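Local structure of PTS system, IIA component (Enterococcus faecalis, 3BED) at residues A[10-14]-A[15-19]; A[38-41]-A[42-45]. The protein probably transfers phosphate as the IIA component of a mannose/sorbose-type sugar phosphotransferase system, working as a two-chain assembly. One frame throughout, in Å; residues are numbered along the deposited sequence. Where two conformers were deposited one is given.

Interaction 1 of 2, residues A[10-14]-A[15-19]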
ATOM      1  N   LEU A  10      -4.752  11.320  -0.568  1.00 16.66           N
ATOM      2  CA  LEU A  10      -4.657   9.870  -0.220  1.00 17.07           C
ATOM      3  C   LEU A  10      -5.566   9.634   0.955  1.00 17.01           C
ATOM      4  O   LEU A  10      -5.546  10.397   1.905  1.00 17.49           O
ATOM      5  CB  LEU A  10      -3.203   9.477   0.151  1.00 17.55           C
ATOM      6  CG  LEU A  10      -2.048   9.890  -0.790  1.00 19.65           C
ATOM      7  CD1 LEU A  10      -0.762   9.251  -0.321  1.00 20.89           C
ATOM      8  CD2 LEU A  10      -2.353   9.503  -2.222  1.00 20.03           C
HETATM    9  N   MSE A  11      -6.344   8.552   0.903  1.00 17.33           N
HETATM   10  CA  MSE A  11      -7.345   8.289   1.933  1.00 17.29           C
HETATM   11  C   MSE A  11      -7.246   6.868   2.369  1.00 16.46           C
HETATM   12  O   MSE A  11      -7.118   5.952   1.539  1.00 16.62           O
HETATM   13  CB  MSE A  11      -8.778   8.491   1.386  1.00 18.57           C
HETATM   14  CG  MSE A  11      -9.045   9.870   0.894  1.00 17.24           C
HETATM   15 SE   MSE A  11     -10.958  10.103   0.483  0.75 22.74          SE
HETATM   16  CE  MSE A  11     -11.701   9.994   2.171  1.00 17.99           C
ATOM     17  N   SER A  12      -7.361   6.673   3.688  1.00 15.37           N
ATOM     18  CA  SER A  12      -7.332   5.288   4.173  1.00 15.33           C
ATOM     19  C   SER A  12      -8.017   5.091   5.489  1.00 15.80           C
ATOM     20  O   SER A  12      -8.255   6.067   6.224  1.00 16.81           O
ATOM     21  CB  SER A  12      -5.883   4.769   4.363  1.00 15.65           C
ATOM     22  OG  SER A  12      -5.206   5.382   5.457  1.00 16.03           O
ATOM     23  N   HIS A  13      -8.303   3.815   5.805  1.00 16.18           N
ATOM     24  CA  HIS A  13      -8.494   3.442   7.204  1.00 16.22           C
ATOM     25  C   HIS A  13      -7.216   3.791   7.942  1.00 16.25           C
ATOM     26  O   HIS A  13      -6.123   3.480   7.445  1.00 17.10           O
ATOM     27  CB  HIS A  13      -8.684   1.926   7.347  1.00 16.21           C
ATOM     28  CG  HIS A  13      -9.893   1.398   6.645  1.00 16.37           C
ATOM     29  ND1 HIS A  13      -9.954   1.270   5.268  1.00 16.08           N
ATOM     30  CD2 HIS A  13     -11.095   0.985   7.120  1.00 18.01           C
ATOM     31  CE1 HIS A  13     -11.128   0.754   4.932  1.00 17.01           C
ATOM     32  NE2 HIS A  13     -11.841   0.573   6.034  1.00 17.92           N
ATOM     33  N   GLY A  14      -7.337   4.418   9.121  1.00 16.76           N
ATOM     34  CA  GLY A  14      -6.175   4.662   9.963  1.00 16.70           C
ATOM     35  C   GLY A  14      -5.163   5.561   9.232  1.00 16.41           C
ATOM     36  O   GLY A  14      -5.535   6.437   8.422  1.00 16.38           O
ATOM     37  N   ARG A  15      -3.892   5.332   9.537  1.00 16.49           N
ATOM     38  CA  ARG A  15      -2.812   6.272   9.127  1.00 18.49           C
ATOM     39  C   ARG A  15      -1.991   5.699   7.994  1.00 17.11           C
ATOM     40  O   ARG A  15      -0.920   6.192   7.717  1.00 17.25           O
ATOM     41  CB  ARG A  15      -1.884   6.605  10.304  1.00 18.91           C
ATOM     42  CG  ARG A  15      -2.519   7.353  11.485  1.00 22.93           C
ATOM     43  CD  ARG A  15      -1.479   7.524  12.617  1.00 25.11           C
ATOM     44  NE  ARG A  15      -0.434   8.512  12.314  1.00 33.65           N
ATOM     45  CZ  ARG A  15       0.842   8.268  11.990  1.00 40.50           C
ATOM     46  NH1 ARG A  15       1.331   7.042  11.901  1.00 40.69           N
ATOM     47  NH2 ARG A  15       1.654   9.282  11.751  1.00 41.88           N
HETATM   48  N   MSE A  16      -2.513   4.678   7.302  1.00 16.41           N
HETATM   49  CA  MSE A  16      -1.757   4.109   6.211  1.00 16.95           C
HETATM   50  C   MSE A  16      -1.465   5.156   5.093  1.00 16.99           C
HETATM   51  O   MSE A  16      -0.346   5.205   4.529  1.00 16.58           O
HETATM   52  CB  MSE A  16      -2.528   2.916   5.625  1.00 17.78           C
HETATM   53  CG  MSE A  16      -1.840   2.286   4.443  1.00 18.58           C
HETATM   54 SE   MSE A  16      -3.011   0.924   3.694  0.75 23.04          SE
HETATM   55  CE  MSE A  16      -1.789   0.192   2.333  1.00 21.02           C
ATOM     56  N   ALA A  17      -2.487   5.944   4.737  1.00 16.16           N
ATOM     57  CA  ALA A  17      -2.295   6.935   3.659  1.00 17.51           C
ATOM     58  C   ALA A  17      -1.255   7.952   4.118  1.00 17.93           C
ATOM     59  O   ALA A  17      -0.373   8.340   3.350  1.00 18.14           O
ATOM     60  CB  ALA A  17      -3.598   7.656   3.316  1.00 18.18           C
ATOM     61  N   GLU A  18      -1.381   8.410   5.366  1.00 18.73           N
ATOM     62  CA  GLU A  18      -0.450   9.386   5.925  0.50 19.10           C
ATOM     63  C   GLU A  18       0.990   8.909   5.756  1.00 18.45           C
ATOM     64  O   GLU A  18       1.849   9.640   5.289  1.00 18.66           O
ATOM     65  CB  GLU A  18      -0.748   9.556   7.409  0.50 20.59           C
ATOM     66  CG  GLU A  18       0.151  10.494   8.123  0.50 22.50           C
ATOM     67  CD  GLU A  18      -0.487  10.946   9.410  0.50 28.95           C
ATOM     68  OE1 GLU A  18      -0.502  10.152  10.370  0.50 24.56           O
ATOM     69  OE2 GLU A  18      -0.987  12.084   9.456  0.50 26.88           O
ATOM     70  N   GLU A  19       1.248   7.660   6.164  1.00 17.54           N
ATOM     71  CA  GLU A  19       2.621   7.169   6.097  1.00 16.53           C
ATOM     72  C   GLU A  19       3.044   6.837   4.672  1.00 17.56           C
ATOM     73  O   GLU A  19       4.224   6.857   4.368  1.00 18.26           O
ATOM     74  CB  GLU A  19       2.817   5.936   7.019  1.00 17.19           C
ATOM     75  CG  GLU A  19       2.630   6.297   8.504  1.00 18.68           C
ATOM     76  CD  GLU A  19       3.697   7.266   9.018  1.00 22.12           C
ATOM     77  OE1 GLU A  19       4.731   7.501   8.321  1.00 23.20           O
ATOM     78  OE2 GLU A  19       3.480   7.825  10.125  1.00 26.28           O
TER
HETATM   79  O   HOH W   1      -3.972   8.136   6.604  1.00 18.02           O

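Interaction 2 of 2, residues A[38-41]-A[42-45]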
ATOM      1  N   SER A  38      -7.410  10.378   7.067  1.00 18.72           N
ATOM      2  CA  SER A  38      -7.121   9.253   7.948  1.00 19.71           C
ATOM      3  C   SER A  38      -8.392   8.948   8.716  1.00 19.40           C
ATOM      4  O   SER A  38      -8.789   9.722   9.630  1.00 22.67           O
ATOM      5  CB  SER A  38      -6.025   9.663   8.934  1.00 21.04           C
ATOM      6  OG  SER A  38      -4.795   9.831   8.228  1.00 22.10           O
HETATM    7  N   MSE A  39      -9.096   7.885   8.324  1.00 19.31           N
HETATM    8  CA  MSE A  39     -10.351   7.567   9.012  1.00 18.74           C
HETATM    9  C   MSE A  39     -10.042   6.766  10.263  1.00 18.03           C
HETATM   10  O   MSE A  39      -9.595   5.626  10.196  1.00 17.41           O
HETATM   11  CB  MSE A  39     -11.301   6.750   8.121  1.00 19.41           C
HETATM   12  CG  MSE A  39     -12.607   6.443   8.864  1.00 18.95           C
HETATM   13 SE   MSE A  39     -13.784   5.294   7.827  0.75 22.64          SE
HETATM   14  CE  MSE A  39     -12.829   3.714   8.072  1.00 21.14           C
ATOM     15  N   THR A  40     -10.283   7.342  11.413  1.00 17.26           N
ATOM     16  CA  THR A  40      -9.993   6.620  12.644  1.00 19.67           C
ATOM     17  C   THR A  40     -11.158   5.714  13.028  1.00 19.46           C
ATOM     18  O   THR A  40     -12.232   5.739  12.386  1.00 18.16           O
ATOM     19  CB  THR A  40      -9.773   7.594  13.792  1.00 20.22           C
ATOM     20  OG1 THR A  40     -11.007   8.223  14.099  1.00 22.19           O
ATOM     21  CG2 THR A  40      -8.720   8.632  13.405  1.00 21.59           C
ATOM     22  N   ALA A  41     -10.947   4.912  14.076  1.00 20.42           N
ATOM     23  CA  ALA A  41     -11.998   4.019  14.549  1.00 22.06           C
ATOM     24  C   ALA A  41     -13.212   4.792  15.072  1.00 23.62           C
ATOM     25  O   ALA A  41     -14.319   4.250  15.093  1.00 25.75           O
ATOM     26  CB  ALA A  41     -11.456   3.041  15.588  1.00 22.98           C
ATOM     27  N   GLU A  42     -13.018   6.073  15.403  1.00 24.06           N
ATOM     28  CA  GLU A  42     -14.133   6.903  15.880  1.00 26.00           C
ATOM     29  C   GLU A  42     -14.838   7.702  14.801  1.00 25.50           C
ATOM     30  O   GLU A  42     -15.892   8.283  15.053  1.00 25.44           O
ATOM     31  CB  GLU A  42     -13.669   7.858  16.981  1.00 27.72           C
ATOM     32  CG  GLU A  42     -13.423   7.148  18.314  1.00 32.21           C
ATOM     33  CD  GLU A  42     -12.184   6.271  18.248  1.00 37.42           C
ATOM     34  OE1 GLU A  42     -11.166   6.730  17.675  1.00 38.05           O
ATOM     35  OE2 GLU A  42     -12.250   5.111  18.726  1.00 40.00           O
ATOM     36  N   ASP A  43     -14.308   7.705  13.580  1.00 23.34           N
ATOM     37  CA  ASP A  43     -14.882   8.562  12.553  1.00 22.88           C
ATOM     38  C   ASP A  43     -16.196   8.074  11.988  1.00 24.13           C
ATOM     39  O   ASP A  43     -17.143   8.843  11.900  1.00 25.49           O
ATOM     40  CB  ASP A  43     -13.921   8.799  11.404  1.00 21.09           C
ATOM     41  CG  ASP A  43     -12.916   9.906  11.704  1.00 20.22           C
ATOM     42  OD1 ASP A  43     -13.188  10.870  12.492  1.00 21.49           O
ATOM     43  OD2 ASP A  43     -11.821   9.808  11.169  1.00 18.63           O
ATOM     44  N   GLY A  44     -16.224   6.849  11.474  1.00 23.30           N
ATOM     45  CA  GLY A  44     -17.480   6.473  10.777  1.00 24.19           C
ATOM     46  C   GLY A  44     -17.890   7.392   9.618  1.00 24.10           C
ATOM     47  O   GLY A  44     -17.099   8.257   9.183  1.00 24.44           O
ATOM     48  N   LEU A  45     -19.108   7.223   9.121  1.00 22.01           N
ATOM     49  CA  LEU A  45     -19.461   7.843   7.839  1.00 21.27           C
ATOM     50  C   LEU A  45     -19.457   9.376   7.858  1.00 20.88           C
ATOM     51  O   LEU A  45     -18.837  10.018   6.999  1.00 21.22           O
ATOM     52  CB  LEU A  45     -20.801   7.306   7.310  1.00 20.80           C
ATOM     53  CG  LEU A  45     -21.286   7.934   5.999  1.00 23.13           C
ATOM     54  CD1 LEU A  45     -20.358   7.627   4.775  1.00 24.43           C
ATOM     55  CD2 LEU A  45     -22.798   7.610   5.658  1.00 21.44           C
TER
HETATM   56  O   HOH W   2     -14.540   4.301  11.920  1.00 22.23           O

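Interaction 1 of 2, residues A[10-14]-A[15-19]
Ala17 lays its methyl group against the strand it has just turned back from: CB lies 3.7 Å from Leu10 CB, and the same methyl also meets the backbone carbonyl of Leu10 and the hydroxyl of Ser12. The apolar part of the contact is chiefly this methyl against Leu10 CB, directed at the strand from the first turn of the helix. The polar part centres on Ser12. With chi1 at 70°, its OG stands between its own backbone N and carbonyl carbon and faces the helix start, where it accepts a hydrogen bond from Ala17 N at 2.9 Å with an N-H...O angle of 158°. The hydroxyl in turn donates to His13 O, 2.9 Å from OG and approached from above the carbonyl plane. The proton of the hydroxyl and one of its acceptor sites are thereby used inside the turn, which limits rotation about chi1.

The reversal itself is a type II' beta turn from His13 to Met16, with Gly14 at the position of positive phi. Water 1 links the turn to the helix, donating to Gly14 O and accepting from Glu18 N, each at 2.9 Å. Arg15, the N-cap residue, bends at chi3 and brings NH1 (2.9 Å) and NH2 (2.8 Å) end-on to the single atom Glu19 OE2, which lies 24° out of the guanidinium plane. This salt bridge spans the first helical turn, and Arg15 NH1 also reaches Glu19 of the second subunit.

The corner joins strand 7-13 to helix 16-28 in a beta-alpha-beta unit. The strand runs between strands 35-39 and 64-68, Leu10 packs on Ile36 and Leu67, and Met16 at the start of the helix packs on Thr20 of the second subunit.

Interaction 2 of 2, residues A[38-41]-A[42-45]
Glu42, Asp43 and Ala41 form most of the loop between strand 35-39 and helix 44-59, a beta turn combined with an ST turn in which Thr40 is their bonding partner. The dihedrals of Ala41 and Glu42 are those of a type I turn, and Asp43 N donates to Thr40 O at 3.1 Å to close it. A bend at chi2 (71°) lays the Glu42 carboxylate back over its neighbour, with CD 3.7 Å from Ala41 C and OE2 near the Ala41 methyl. The ST turn comes from Thr40 OG1, which accepts from Glu42 N at 3.2 Å with a bent geometry of 138°. The Asp43 carboxylate reaches back to the strand end: OD2 takes the hydrogen bond of Thr40 N at 2.9 Å, met from above the carboxylate plane. Lys51 pairs with the same oxygen in a salt bridge and also bonds to Ser38 O, so helix 44-59 helps position the aspartate. Beside this bond, Asp43 CB rests on Met39 CG at 3.7 Å, the two side chains running past each other in opposite directions.

Water 2 bridges the mouth of the loop, donating to Thr40 O at 2.8 Å and accepting from Gly44 N at 3.1 Å.

Both interactions are strand-to-helix corners at the C-terminal ends of two neighbouring strands of one parallel sheet, with centres about 11 Å apart. Interaction 1 is buried, its centre about 9 Å from that of the chain; interaction 2 lies at the surface, at about 17 Å. They meet through those strands: Ser12 O is 2.9 Å from Met39 N and Gly14 N is 2.8 Å from Met39 O, both probable hydrogen bonds that bracket the end of strand 35-39. The chemistry follows the place. Inside, a serine hydroxyl on the strand and an alanine methyl on the helix face each other, with a charged pair at the subunit interface, whereas outside a threonine, two acidic residues and a water shape a polar loop.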